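Local coordinates for RNA polymerase sigma factor (Bartonella quintana, PDB 5UXX), which probably acts as an ECF-type sigma-70 factor, binding promoter DNA and directing RNA polymerase to its target genes, at residues D49-G54 against K58-T63; S114-E119 against K146-R151; V91-A96 against L101-F106; I24-K29 against N67-Q72. One frame throughout, in Å; residues are numbered along the deposited sequence. Where two conformers were deposited one is given.

Contact 1. Residues D49-G54 against K58-T63; sequences DSFEMG and KAWLFT
The loop that joins helix 33-46 to helix 57-81 in sigma-70 region 2 folds back here on the first turns of the second helix, with F51 and W60 meeting as an edge-to-face aromatic pair. The ring planes stand at 60°, and the centroids of the F51 ring and the W60 five-membered ring are 5.4 Å apart. F51 brings one ring edge to the indole: its CD1 lies 3.8 Å from W60 CG, and the neighbouring CE1 comes to 4.1 Å from W60 CB. The same side chain makes a second contact closer to its root, where F51 CB sits 4.2 Å from the centroid of the W60 six-membered ring, almost on the ring normal, in a CH-pi arrangement. One residue thus spans both rings of the indole, its CB over the benzene part and its ring edge over the pyrrole part. W60 is set for this by a trans first torsion (chi1 -175°), which swings the indole out from the helix toward the loop. S50 approaches from another direction: in one of its two conformers, S50 OG lies at the indole edge, 3.9 Å from W60 CZ2, while its hydrogen bond goes to K47 O. W60 also packs on A44 of helix 33-46 and on K47 just after it. A loop at this place in region 2 is consistent with the promoter-recognition loop of ECF sigma factors, which in relatives takes up a flipped-out base of the -10 element.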
loop_
_atom_site.group_PDB
_atom_site.type_symbol
_atom_site.label_atom_id
_atom_site.label_comp_id
_atom_site.label_asym_id
_atom_site.label_seq_id
_atom_site.Cartn_x
_atom_site.Cartn_y
_atom_site.Cartn_z
ATOM N N ASP A 49 2.505 4.968 -21.336
ATOM C CA ASP A 49 2.219 4.433 -22.661
ATOM C C ASP A 49 2.481 2.931 -22.734
ATOM O O ASP A 49 2.155 2.288 -23.730
ATOM C CB ASP A 49 3.052 5.155 -23.722
ATOM C CG ASP A 49 2.668 6.613 -23.872
ATOM O OD1 ASP A 49 1.538 6.893 -24.327
ATOM O OD2 ASP A 49 3.502 7.479 -23.544
ATOM N N SER A 50 3.071 2.377 -21.680
ATOM C CA SER A 50 3.321 0.942 -21.618
ATOM C C SER A 50 2.194 0.227 -20.878
ATOM O O SER A 50 2.213 -0.995 -20.731
ATOM C CB SER A 50 4.661 0.653 -20.939
ATOM O OG SER A 50 4.639 1.044 -19.578
ATOM N N PHE A 51 1.216 0.997 -20.414
ATOM C CA PHE A 51 0.068 0.421 -19.727
ATOM C C PHE A 51 -0.813 -0.325 -20.718
ATOM O O PHE A 51 -1.319 0.256 -21.678
ATOM C CB PHE A 51 -0.741 1.499 -19.006
ATOM C CG PHE A 51 -2.054 1.006 -18.467
ATOM C CD1 PHE A 51 -2.091 0.079 -17.438
ATOM C CD2 PHE A 51 -3.252 1.467 -18.990
ATOM C CE1 PHE A 51 -3.297 -0.381 -16.944
ATOM C CE2 PHE A 51 -4.462 1.013 -18.499
ATOM C CZ PHE A 51 -4.484 0.088 -17.473
ATOM N N GLU A 52 -0.992 -1.619 -20.476
ATOM C CA GLU A 52 -1.755 -2.468 -21.379
ATOM C C GLU A 52 -3.247 -2.162 -21.281
ATOM O O GLU A 52 -3.834 -2.219 -20.201
ATOM C CB GLU A 52 -1.485 -3.943 -21.074
ATOM C CG GLU A 52 -2.360 -4.917 -21.842
ATOM C CD GLU A 52 -2.173 -6.350 -21.381
ATOM O OE1 GLU A 52 -1.814 -6.554 -20.201
ATOM O OE2 GLU A 52 -2.382 -7.271 -22.198
HETATM N N MSE A 53 -3.846 -1.828 -22.419
HETATM C CA MSE A 53 -5.256 -1.462 -22.480
HETATM C C MSE A 53 -6.150 -2.611 -22.028
HETATM O O MSE A 53 -5.959 -3.756 -22.438
HETATM C CB MSE A 53 -5.636 -1.033 -23.899
HETATM C CG MSE A 53 -6.591 0.148 -23.963
HETATM SE SE MSE A 53 -5.717 1.844 -23.558
HETATM C CE MSE A 53 -4.845 2.146 -25.278
ATOM N N GLY A 54 -7.124 -2.300 -21.178
ATOM C CA GLY A 54 -8.066 -3.297 -20.708
ATOM C C GLY A 54 -7.595 -4.038 -19.473
ATOM O O GLY A 54 -8.294 -4.912 -18.960
ATOM N N LYS A 58 -5.025 0.057 -11.402
ATOM C CA LYS A 58 -4.693 0.122 -9.984
ATOM C C LYS A 58 -3.584 -0.869 -9.650
ATOM O O LYS A 58 -2.643 -0.540 -8.930
ATOM C CB LYS A 58 -5.931 -0.153 -9.127
ATOM C CG LYS A 58 -5.762 0.196 -7.657
ATOM C CD LYS A 58 -6.981 -0.219 -6.848
ATOM C CE LYS A 58 -8.255 0.392 -7.410
ATOM N NZ LYS A 58 -9.473 -0.153 -6.748
ATOM N N ALA A 59 -3.696 -2.080 -10.186
ATOM C CA ALA A 59 -2.682 -3.107 -9.976
ATOM C C ALA A 59 -1.362 -2.709 -10.629
ATOM O O ALA A 59 -0.286 -2.999 -10.105
ATOM C CB ALA A 59 -3.160 -4.444 -10.521
ATOM N N TRP A 60 -1.456 -2.047 -11.776
ATOM C CA TRP A 60 -0.281 -1.563 -12.491
ATOM C C TRP A 60 0.455 -0.513 -11.664
ATOM O O TRP A 60 1.682 -0.528 -11.568
ATOM C CB TRP A 60 -0.686 -0.986 -13.850
ATOM C CG TRP A 60 0.467 -0.578 -14.715
ATOM C CD1 TRP A 60 1.306 -1.404 -15.404
ATOM C CD2 TRP A 60 0.902 0.759 -14.995
ATOM N NE1 TRP A 60 2.239 -0.666 -16.091
ATOM C CE2 TRP A 60 2.013 0.665 -15.857
ATOM C CE3 TRP A 60 0.462 2.026 -14.599
ATOM C CZ2 TRP A 60 2.690 1.788 -16.329
ATOM C CZ3 TRP A 60 1.135 3.140 -15.069
ATOM C CH2 TRP A 60 2.237 3.013 -15.925
ATOM N N LEU A 61 -0.309 0.395 -11.063
ATOM C CA LEU A 61 0.252 1.466 -10.248
ATOM C C LEU A 61 0.835 0.934 -8.943
ATOM O O LEU A 61 1.914 1.350 -8.521
ATOM C CB LEU A 61 -0.816 2.522 -9.954
ATOM C CG LEU A 61 -1.270 3.349 -11.159
ATOM C CD1 LEU A 61 -2.487 4.190 -10.815
ATOM C CD2 LEU A 61 -0.136 4.228 -11.654
ATOM N N PHE A 62 0.114 0.014 -8.307
ATOM C CA PHE A 62 0.561 -0.586 -7.055
ATOM C C PHE A 62 1.852 -1.377 -7.248
ATOM O O PHE A 62 2.702 -1.417 -6.360
ATOM C CB PHE A 62 -0.525 -1.493 -6.473
ATOM C CG PHE A 62 -1.534 -0.770 -5.620
ATOM C CD1 PHE A 62 -2.147 0.388 -6.070
ATOM C CD2 PHE A 62 -1.873 -1.258 -4.368
ATOM C CE1 PHE A 62 -3.076 1.049 -5.286
ATOM C CE2 PHE A 62 -2.802 -0.601 -3.579
ATOM C CZ PHE A 62 -3.403 0.553 -4.039
ATOM N N THR A 63 1.988 -2.003 -8.413
ATOM C CA THR A 63 3.186 -2.764 -8.746
ATOM C C THR A 63 4.417 -1.861 -8.786
ATOM O O THR A 63 5.482 -2.225 -8.286
ATOM C CB THR A 63 3.040 -3.481 -10.102
ATOM O OG1 THR A 63 1.877 -4.317 -10.079
ATOM C CG2 THR A 63 4.268 -4.334 -10.393
#

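Contact 2. Residues S114-E119 against K146-R151; sequences SADQRE and KSRVSR
D116 and R148 meet by charge and by stacking at once. Their carboxylate and guanidinium planes are only 14° apart, and D116 CG lies over the centre of the guanidinium, 3.5 Å from R148 CZ. The salt bridge, D116 OD2 to R148 NH2 at 3.2 Å, is therefore face-on: the oxygen sits well out of the guanidinium plane and no N-H is aimed at it. An extended R148 chain carries the group across to D116, with CG trans to the carbonyl carbon (chi1 -74°).

Two waters bridge the segments. Water 2 donates to D116 O at 3.0 Å and accepts from R148 NH1 at 2.9 Å, so R148 reaches the backbone of the residue whose carboxylate it stacks on. Water 1 joins S114 OG to R151 NH1, the arginine bond being weak. S114 OG also caps its own helix, accepting from Q117 N at 3.2 Å.

In van der Waals contact, Q117 CG rests 3.9 Å from R148 O, where the axes of 115-119 and 146-151 pass 8.4 Å apart, almost at right angles. Helix 142-159 stands where the recognition helix of a region 4 helix-turn-helix is expected. A stacked, partly solvated ion pair implies electrostatic attraction that depends little on exact hydrogen-bond direction, and it probably lessens the positive charge on this face of the helix.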
loop_
_atom_site.group_PDB
_atom_site.type_symbol
_atom_site.label_atom_id
_atom_site.label_comp_id
_atom_site.label_asym_id
_atom_site.label_seq_id
_atom_site.Cartn_x
_atom_site.Cartn_y
_atom_site.Cartn_z
ATOM N N SER A 114 5.560 -10.402 8.840
ATOM C CA SER A 114 6.631 -10.440 7.853
ATOM C C SER A 114 6.270 -9.514 6.698
ATOM O O SER A 114 5.106 -9.141 6.539
ATOM C CB SER A 114 6.865 -11.865 7.347
ATOM O OG SER A 114 5.781 -12.307 6.548
ATOM N N ALA A 115 7.265 -9.138 5.903
ATOM C CA ALA A 115 7.046 -8.241 4.772
ATOM C C ALA A 115 6.028 -8.812 3.788
ATOM O O ALA A 115 5.187 -8.085 3.259
ATOM C CB ALA A 115 8.362 -7.956 4.065
ATOM N N ASP A 116 6.104 -10.119 3.555
ATOM C CA ASP A 116 5.211 -10.792 2.618
ATOM C C ASP A 116 3.780 -10.857 3.144
ATOM O O ASP A 116 2.828 -10.645 2.394
ATOM C CB ASP A 116 5.723 -12.201 2.314
ATOM C CG ASP A 116 6.942 -12.196 1.414
ATOM O OD1 ASP A 116 7.127 -11.210 0.668
ATOM O OD2 ASP A 116 7.718 -13.174 1.454
ATOM N N GLN A 117 3.635 -11.151 4.432
ATOM C CA GLN A 117 2.317 -11.233 5.055
ATOM C C GLN A 117 1.638 -9.872 5.094
ATOM O O GLN A 117 0.445 -9.755 4.813
ATOM C CB GLN A 117 2.423 -11.784 6.477
ATOM C CG GLN A 117 2.638 -13.281 6.573
ATOM C CD GLN A 117 3.031 -13.707 7.974
ATOM O OE1 GLN A 117 3.167 -14.896 8.260
ATOM N NE2 GLN A 117 3.218 -12.732 8.857
ATOM N N ARG A 118 2.407 -8.848 5.450
ATOM C CA ARG A 118 1.885 -7.492 5.559
ATOM C C ARG A 118 1.329 -6.995 4.229
ATOM O O ARG A 118 0.223 -6.463 4.173
ATOM C CB ARG A 118 2.974 -6.543 6.066
ATOM C CG ARG A 118 2.561 -5.078 6.105
ATOM C CD ARG A 118 3.483 -4.258 7.000
ATOM N NE ARG A 118 4.885 -4.354 6.598
ATOM C CZ ARG A 118 5.799 -5.079 7.235
ATOM N NH1 ARG A 118 5.464 -5.775 8.313
ATOM N NH2 ARG A 118 7.050 -5.109 6.796
ATOM N N GLU A 119 2.094 -7.179 3.159
ATOM C CA GLU A 119 1.665 -6.740 1.838
ATOM C C GLU A 119 0.449 -7.520 1.341
ATOM O O GLU A 119 -0.487 -6.940 0.791
ATOM C CB GLU A 119 2.807 -6.867 0.832
ATOM C CG GLU A 119 2.405 -6.482 -0.578
ATOM C CD GLU A 119 3.572 -6.489 -1.537
ATOM O OE1 GLU A 119 4.587 -7.153 -1.239
ATOM O OE2 GLU A 119 3.472 -5.829 -2.591
ATOM N N LYS A 146 -2.708 -16.856 -0.847
ATOM C CA LYS A 146 -3.741 -17.386 0.036
ATOM C C LYS A 146 -3.177 -17.829 1.384
ATOM O O LYS A 146 -3.763 -17.547 2.430
ATOM C CB LYS A 146 -4.463 -18.551 -0.642
ATOM C CG LYS A 146 -5.401 -18.115 -1.755
ATOM C CD LYS A 146 -6.064 -19.301 -2.432
ATOM C CE LYS A 146 -7.060 -18.837 -3.482
ATOM N NZ LYS A 146 -7.642 -19.978 -4.240
ATOM N N SER A 147 -2.041 -18.519 1.357
ATOM C CA SER A 147 -1.401 -18.968 2.589
ATOM C C SER A 147 -0.862 -17.780 3.379
ATOM O O SER A 147 -0.921 -17.761 4.608
ATOM C CB SER A 147 -0.275 -19.959 2.286
ATOM O OG SER A 147 0.811 -19.316 1.644
ATOM N N ARG A 148 -0.340 -16.787 2.663
ATOM C CA ARG A 148 0.157 -15.568 3.292
ATOM C C ARG A 148 -0.980 -14.785 3.940
ATOM O O ARG A 148 -0.815 -14.213 5.016
ATOM C CB ARG A 148 0.894 -14.696 2.272
ATOM C CG ARG A 148 2.266 -15.229 1.894
ATOM C CD ARG A 148 2.926 -14.405 0.803
ATOM N NE ARG A 148 4.248 -14.927 0.470
ATOM C CZ ARG A 148 5.021 -14.451 -0.501
ATOM N NH1 ARG A 148 4.607 -13.434 -1.244
ATOM N NH2 ARG A 148 6.210 -14.993 -0.729
ATOM N N VAL A 149 -2.134 -14.760 3.279
ATOM C CA VAL A 149 -3.309 -14.080 3.811
ATOM C C VAL A 149 -3.801 -14.770 5.082
ATOM O O VAL A 149 -4.117 -14.111 6.074
ATOM C CB VAL A 149 -4.452 -14.029 2.771
ATOM C CG1 VAL A 149 -5.783 -13.711 3.437
ATOM C CG2 VAL A 149 -4.134 -13.009 1.686
ATOM N N SER A 150 -3.847 -16.099 5.051
ATOM C CA SER A 150 -4.310 -16.881 6.193
ATOM C C SER A 150 -3.403 -16.714 7.409
ATOM O O SER A 150 -3.885 -16.531 8.526
ATOM C CB SER A 150 -4.409 -18.362 5.819
ATOM O OG SER A 150 -5.473 -18.589 4.912
ATOM N N ARG A 151 -2.093 -16.784 7.191
ATOM C CA ARG A 151 -1.135 -16.626 8.281
ATOM C C ARG A 151 -1.163 -15.205 8.841
ATOM O O ARG A 151 -1.103 -15.007 10.055
ATOM C CB ARG A 151 0.283 -16.989 7.824
ATOM C CG ARG A 151 0.469 -18.474 7.533
ATOM C CD ARG A 151 1.891 -18.820 7.099
ATOM N NE ARG A 151 2.276 -18.200 5.832
ATOM C CZ ARG A 151 3.086 -17.151 5.729
ATOM N NH1 ARG A 151 3.385 -16.657 4.537
ATOM N NH2 ARG A 151 3.608 -16.604 6.816
HETATM O O HOH W 1 6.092 -14.769 4.970
HETATM O O HOH W 2 2.792 -11.253 -0.573
#

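Contact 3. Residues V91-A96 against L101-F106; sequences VAIHPA and LDLQDF
Residues 91-96 form an extended stretch that runs roughly opposite to the start of helix 103-112, the end-to-end directions of the touching parts being 157° apart, with I93 closest to Q104 and A96 to L101. The chain turns back on itself between the two, and D102 caps the new helix by accepting from D105 N through OD1.

The amide of Q104 grips the extended backbone at two points. Its OE1 accepts from I93 N at 3.1 Å in a nearly straight bond (172°) that arrives close to the line of the amide C=O. Its NE2 donates to V91 O at 3.0 Å, a more bent bond that meets the carbonyl from above its plane. One side chain thus supplies both a donor and an acceptor to the backbone on either side of A92, which fixes the rotation of the amide. The chain bends at its second torsion (chi2 92°) to bring the group there, and V91 CG1 packs against it, 3.5 Å from Q104 OE1.

Toward A96 the contact is one of van der Waals packing, on side chains and carbonyl oxygens. I93 and L103 cross at about a right angle, with I93 CG2 3.7 Å from L103 CB, and L103 CD1 slips in near the backbone at 3.4 Å from H94 O. A96 CB closes this end, 3.4 Å from L101 O.

V91 and I93 also lean on K107 farther along helix 103-112, V91 reaching N111 as well. A96, L101 and L103 pack on the bound chain of another protein, so the A96 end of the loop and the start of the helix border that partner.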
loop_
_atom_site.group_PDB
_atom_site.type_symbol
_atom_site.label_atom_id
_atom_site.label_comp_id
_atom_site.label_asym_id
_atom_site.label_seq_id
_atom_site.Cartn_x
_atom_site.Cartn_y
_atom_site.Cartn_z
ATOM N N VAL A 91 6.597 4.544 13.673
ATOM C CA VAL A 91 5.167 4.637 13.406
ATOM C C VAL A 91 4.615 5.962 13.922
ATOM O O VAL A 91 4.751 6.285 15.103
ATOM C CB VAL A 91 4.389 3.475 14.057
ATOM C CG1 VAL A 91 2.890 3.677 13.890
ATOM C CG2 VAL A 91 4.826 2.144 13.464
ATOM N N ALA A 92 3.994 6.728 13.030
ATOM C CA ALA A 92 3.417 8.015 13.400
ATOM C C ALA A 92 2.166 8.315 12.579
ATOM O O ALA A 92 2.240 8.927 11.514
ATOM C CB ALA A 92 4.444 9.123 13.226
ATOM N N ILE A 93 1.017 7.881 13.087
ATOM C CA ILE A 93 -0.255 8.106 12.411
ATOM C C ILE A 93 -1.229 8.882 13.292
ATOM O O ILE A 93 -1.492 8.494 14.431
ATOM C CB ILE A 93 -0.913 6.780 11.988
ATOM C CG1 ILE A 93 0.040 5.968 11.108
ATOM C CG2 ILE A 93 -2.219 7.045 11.253
ATOM C CD1 ILE A 93 -0.531 4.645 10.655
ATOM N N HIS A 94 -1.745 9.986 12.761
ATOM C CA HIS A 94 -2.756 10.779 13.452
ATOM C C HIS A 94 -3.988 9.931 13.752
ATOM O O HIS A 94 -4.424 9.151 12.904
ATOM C CB HIS A 94 -3.141 12.001 12.610
ATOM C CG HIS A 94 -3.999 12.993 13.333
ATOM N ND1 HIS A 94 -5.320 12.753 13.639
ATOM C CD2 HIS A 94 -3.722 14.232 13.810
ATOM C CE1 HIS A 94 -5.822 13.798 14.273
ATOM N NE2 HIS A 94 -4.871 14.709 14.390
ATOM N N PRO A 95 -4.539 10.072 14.970
ATOM C CA PRO A 95 -5.737 9.353 15.423
ATOM C C PRO A 95 -6.880 9.387 14.408
ATOM O O PRO A 95 -6.985 10.340 13.634
ATOM C CB PRO A 95 -6.127 10.099 16.699
ATOM C CG PRO A 95 -4.839 10.614 17.232
ATOM C CD PRO A 95 -3.953 10.894 16.044
ATOM N N ALA A 96 -7.710 8.348 14.420
ATOM C CA ALA A 96 -8.826 8.226 13.487
ATOM C C ALA A 96 -9.721 9.462 13.505
ATOM O O ALA A 96 -10.156 9.911 14.565
ATOM C CB ALA A 96 -9.638 6.982 13.804
ATOM N N LEU A 101 -11.029 3.329 15.378
ATOM C CA LEU A 101 -9.895 2.416 15.276
ATOM C C LEU A 101 -8.584 3.083 15.677
ATOM O O LEU A 101 -8.247 4.160 15.186
ATOM C CB LEU A 101 -9.774 1.862 13.854
ATOM C CG LEU A 101 -8.623 0.874 13.644
ATOM C CD1 LEU A 101 -8.859 -0.404 14.437
ATOM C CD2 LEU A 101 -8.426 0.567 12.167
ATOM N N ASP A 102 -7.852 2.437 16.580
ATOM C CA ASP A 102 -6.527 2.901 16.970
ATOM C C ASP A 102 -5.555 2.641 15.824
ATOM O O ASP A 102 -5.031 1.535 15.683
ATOM C CB ASP A 102 -6.063 2.200 18.250
ATOM C CG ASP A 102 -4.853 2.868 18.885
ATOM O OD1 ASP A 102 -4.109 3.580 18.179
ATOM O OD2 ASP A 102 -4.645 2.676 20.100
ATOM N N LEU A 103 -5.320 3.664 15.009
ATOM C CA LEU A 103 -4.504 3.522 13.806
ATOM C C LEU A 103 -3.045 3.238 14.136
ATOM O O LEU A 103 -2.389 2.454 13.452
ATOM C CB LEU A 103 -4.604 4.783 12.946
ATOM C CG LEU A 103 -6.007 5.160 12.472
ATOM C CD1 LEU A 103 -5.961 6.429 11.637
ATOM C CD2 LEU A 103 -6.627 4.015 11.687
ATOM N N GLN A 104 -2.545 3.887 15.182
ATOM C CA GLN A 104 -1.171 3.690 15.625
ATOM C C GLN A 104 -0.940 2.238 16.028
ATOM O O GLN A 104 0.060 1.630 15.648
ATOM C CB GLN A 104 -0.847 4.624 16.793
ATOM C CG GLN A 104 0.588 4.538 17.284
ATOM C CD GLN A 104 1.498 5.539 16.600
ATOM O OE1 GLN A 104 1.128 6.146 15.595
ATOM N NE2 GLN A 104 2.696 5.720 17.144
ATOM N N ASP A 105 -1.880 1.688 16.789
ATOM C CA ASP A 105 -1.788 0.311 17.263
ATOM C C ASP A 105 -1.901 -0.687 16.113
ATOM O O ASP A 105 -1.176 -1.681 16.071
ATOM C CB ASP A 105 -2.874 0.038 18.307
ATOM C CG ASP A 105 -2.786 -1.359 18.889
ATOM O OD1 ASP A 105 -1.846 -1.622 19.668
ATOM O OD2 ASP A 105 -3.659 -2.193 18.569
ATOM N N PHE A 106 -2.815 -0.418 15.185
ATOM C CA PHE A 106 -3.027 -1.295 14.037
ATOM C C PHE A 106 -1.791 -1.349 13.144
ATOM O O PHE A 106 -1.411 -2.416 12.660
ATOM C CB PHE A 106 -4.240 -0.834 13.225
ATOM C CG PHE A 106 -4.704 -1.839 12.205
ATOM C CD1 PHE A 106 -5.627 -2.816 12.546
ATOM C CD2 PHE A 106 -4.216 -1.810 10.909
ATOM C CE1 PHE A 106 -6.054 -3.741 11.612
ATOM C CE2 PHE A 106 -4.641 -2.733 9.970
ATOM C CZ PHE A 106 -5.560 -3.700 10.324
#

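Contact 4. Residues I24-K29 against N67-Q72; sequences ISLSSK and NEFYSQ
The chain at L26-S27, where helix 7-26 ends and S27 leaves helical angles, passes the middle of helix 57-81, with the CA atoms of S27 and F69 7.8 Å apart. F69 makes nearly all of the contact. With CG anti to the backbone N (chi1 166°), the ring stands out from the helix and reaches the C-terminal end of helix 7-26, where F69 CZ comes to 3.2 Å from L26 O. L26 lays its branch over one face of the ring: its CG is 4.0 Å from F69 CD2, and its CD2 is 3.9 Å from the same ring atom. The backbone continues past the ring, with S27 CA 3.8 Å from F69 CE1.

This is core packing of the region 2 helical bundle, joining its first helix to helix 57-81, and L36 of helix 33-46 touches F69 as well, so three helices converge on one ring. The next residue adds to the cluster, since F69 CD2 also lies 3.9 Å above the centre of the Y70 ring. Y70 OH, for its part, is hydrogen-bonded to E119 OE1, and L26 packs against the same glutamate, which brings helix 115-125 of region 4 up to the cluster.

The end of helix 7-26 is tied down by polar bonds too. S27 OG turns back on its own helix to donate to I24 O at 3.3 Å, while K107 NZ, from helix 103-112, donates to S25 O and S27 O. Beyond them the backbone of S28 is hydrogen-bonded to S90 in the loop that leads to that helix.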
loop_
_atom_site.group_PDB
_atom_site.type_symbol
_atom_site.label_atom_id
_atom_site.label_comp_id
_atom_site.label_asym_id
_atom_site.label_seq_id
_atom_site.Cartn_x
_atom_site.Cartn_y
_atom_site.Cartn_z
ATOM N N ILE A 24 1.711 3.984 2.936
ATOM C CA ILE A 24 1.770 4.153 4.383
ATOM C C ILE A 24 1.680 2.801 5.091
ATOM O O ILE A 24 2.401 2.545 6.056
ATOM C CB ILE A 24 0.648 5.090 4.881
ATOM C CG1 ILE A 24 0.931 6.527 4.440
ATOM C CG2 ILE A 24 0.512 5.023 6.394
ATOM C CD1 ILE A 24 -0.224 7.479 4.657
ATOM N N SER A 25 0.804 1.934 4.593
ATOM C CA SER A 25 0.650 0.592 5.146
ATOM C C SER A 25 1.922 -0.231 4.970
ATOM O O SER A 25 2.262 -1.063 5.812
ATOM C CB SER A 25 -0.531 -0.126 4.488
ATOM O OG SER A 25 -1.734 0.601 4.656
ATOM N N LEU A 26 2.619 0.009 3.865
ATOM C CA LEU A 26 3.797 -0.768 3.501
ATOM C C LEU A 26 5.065 -0.279 4.200
ATOM O O LEU A 26 5.955 -1.070 4.513
ATOM C CB LEU A 26 3.997 -0.724 1.984
ATOM C CG LEU A 26 4.283 -2.036 1.255
ATOM C CD1 LEU A 26 3.218 -3.072 1.575
ATOM C CD2 LEU A 26 4.366 -1.796 -0.244
ATOM N N SER A 27 5.136 1.025 4.448
ATOM C CA SER A 27 6.364 1.657 4.922
ATOM C C SER A 27 6.718 1.297 6.361
ATOM O O SER A 27 5.840 1.087 7.198
ATOM C CB SER A 27 6.254 3.177 4.793
ATOM O OG SER A 27 5.443 3.717 5.821
ATOM N N SER A 28 8.019 1.230 6.636
ATOM C CA SER A 28 8.515 0.964 7.981
ATOM C C SER A 28 8.949 2.261 8.654
ATOM O O SER A 28 9.215 2.295 9.856
ATOM C CB SER A 28 9.680 -0.027 7.939
ATOM O OG SER A 28 10.747 0.474 7.151
ATOM N N LYS A 29 9.021 3.328 7.865
ATOM C CA LYS A 29 9.341 4.655 8.376
ATOM C C LYS A 29 8.236 5.635 7.998
ATOM O O LYS A 29 7.864 5.742 6.829
ATOM C CB LYS A 29 10.692 5.134 7.841
ATOM N N ASN A 67 7.488 -2.162 -6.039
ATOM C CA ASN A 67 8.836 -2.479 -6.487
ATOM C C ASN A 67 9.822 -1.378 -6.125
ATOM O O ASN A 67 10.980 -1.649 -5.809
ATOM C CB ASN A 67 8.854 -2.727 -7.997
ATOM C CG ASN A 67 8.234 -4.058 -8.374
ATOM O OD1 ASN A 67 8.269 -5.014 -7.598
ATOM N ND2 ASN A 67 7.662 -4.129 -9.571
ATOM N N GLU A 68 9.355 -0.135 -6.169
ATOM C CA GLU A 68 10.181 0.994 -5.770
ATOM C C GLU A 68 10.455 0.947 -4.273
ATOM O O GLU A 68 11.550 1.279 -3.824
ATOM C CB GLU A 68 9.511 2.318 -6.150
ATOM C CG GLU A 68 10.245 3.557 -5.654
ATOM C CD GLU A 68 11.636 3.706 -6.251
ATOM O OE1 GLU A 68 11.907 3.100 -7.309
ATOM O OE2 GLU A 68 12.461 4.433 -5.657
ATOM N N PHE A 69 9.460 0.511 -3.505
ATOM C CA PHE A 69 9.590 0.419 -2.056
ATOM C C PHE A 69 10.647 -0.603 -1.643
ATOM O O PHE A 69 11.507 -0.312 -0.813
ATOM C CB PHE A 69 8.248 0.063 -1.415
ATOM C CG PHE A 69 8.359 -0.368 0.020
ATOM C CD1 PHE A 69 8.621 0.559 1.016
ATOM C CD2 PHE A 69 8.203 -1.699 0.373
ATOM C CE1 PHE A 69 8.726 0.166 2.339
ATOM C CE2 PHE A 69 8.306 -2.098 1.694
ATOM C CZ PHE A 69 8.568 -1.164 2.678
ATOM N N TYR A 70 10.577 -1.797 -2.223
ATOM C CA TYR A 70 11.534 -2.849 -1.901
ATOM C C TYR A 70 12.927 -2.475 -2.398
ATOM O O TYR A 70 13.934 -2.892 -1.824
ATOM C CB TYR A 70 11.092 -4.189 -2.499
ATOM C CG TYR A 70 9.907 -4.804 -1.789
ATOM C CD1 TYR A 70 9.993 -5.184 -0.455
ATOM C CD2 TYR A 70 8.704 -5.007 -2.450
ATOM C CE1 TYR A 70 8.911 -5.744 0.199
ATOM C CE2 TYR A 70 7.617 -5.567 -1.805
ATOM C CZ TYR A 70 7.726 -5.934 -0.482
ATOM O OH TYR A 70 6.646 -6.493 0.163
ATOM N N SER A 71 12.974 -1.687 -3.466
ATOM C CA SER A 71 14.234 -1.172 -3.986
ATOM C C SER A 71 14.887 -0.233 -2.972
ATOM O O SER A 71 16.101 -0.268 -2.771
ATOM C CB SER A 71 14.017 -0.453 -5.318
ATOM O OG SER A 71 15.212 0.160 -5.769
ATOM N N GLN A 72 14.071 0.605 -2.338
ATOM C CA GLN A 72 14.555 1.523 -1.312
ATOM C C GLN A 72 15.062 0.765 -0.090
ATOM O O GLN A 72 16.088 1.124 0.490
ATOM C CB GLN A 72 13.451 2.499 -0.891
ATOM C CG GLN A 72 12.913 3.386 -2.005
ATOM C CD GLN A 72 13.853 4.518 -2.379
ATOM O OE1 GLN A 72 14.988 4.586 -1.907
ATOM N NE2 GLN A 72 13.379 5.415 -3.235
#

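Contacts 1 and 4 share helix 57-81 and lie within region 2, their centres about 19 Å apart; contact 1 falls in the chain between the two segments of contact 4. Contact 3 and then contact 2 follow along the chain, the former at the start of helix 103-112 and the latter between helices 115-125 and 142-159 of region 4. Contacts 1 and 3 are about 31 Å apart, centre to centre, on opposite sides of the chain's centre. Only contacts 2 and 4 touch, chiefly where R118 and E119 of helix 115-125 meet S25 and L26 at the end of helix 7-26 and Y70 of helix 57-81. Contact 4, nearest the middle, therefore lies where regions 2 and 4 dock into one compact unit.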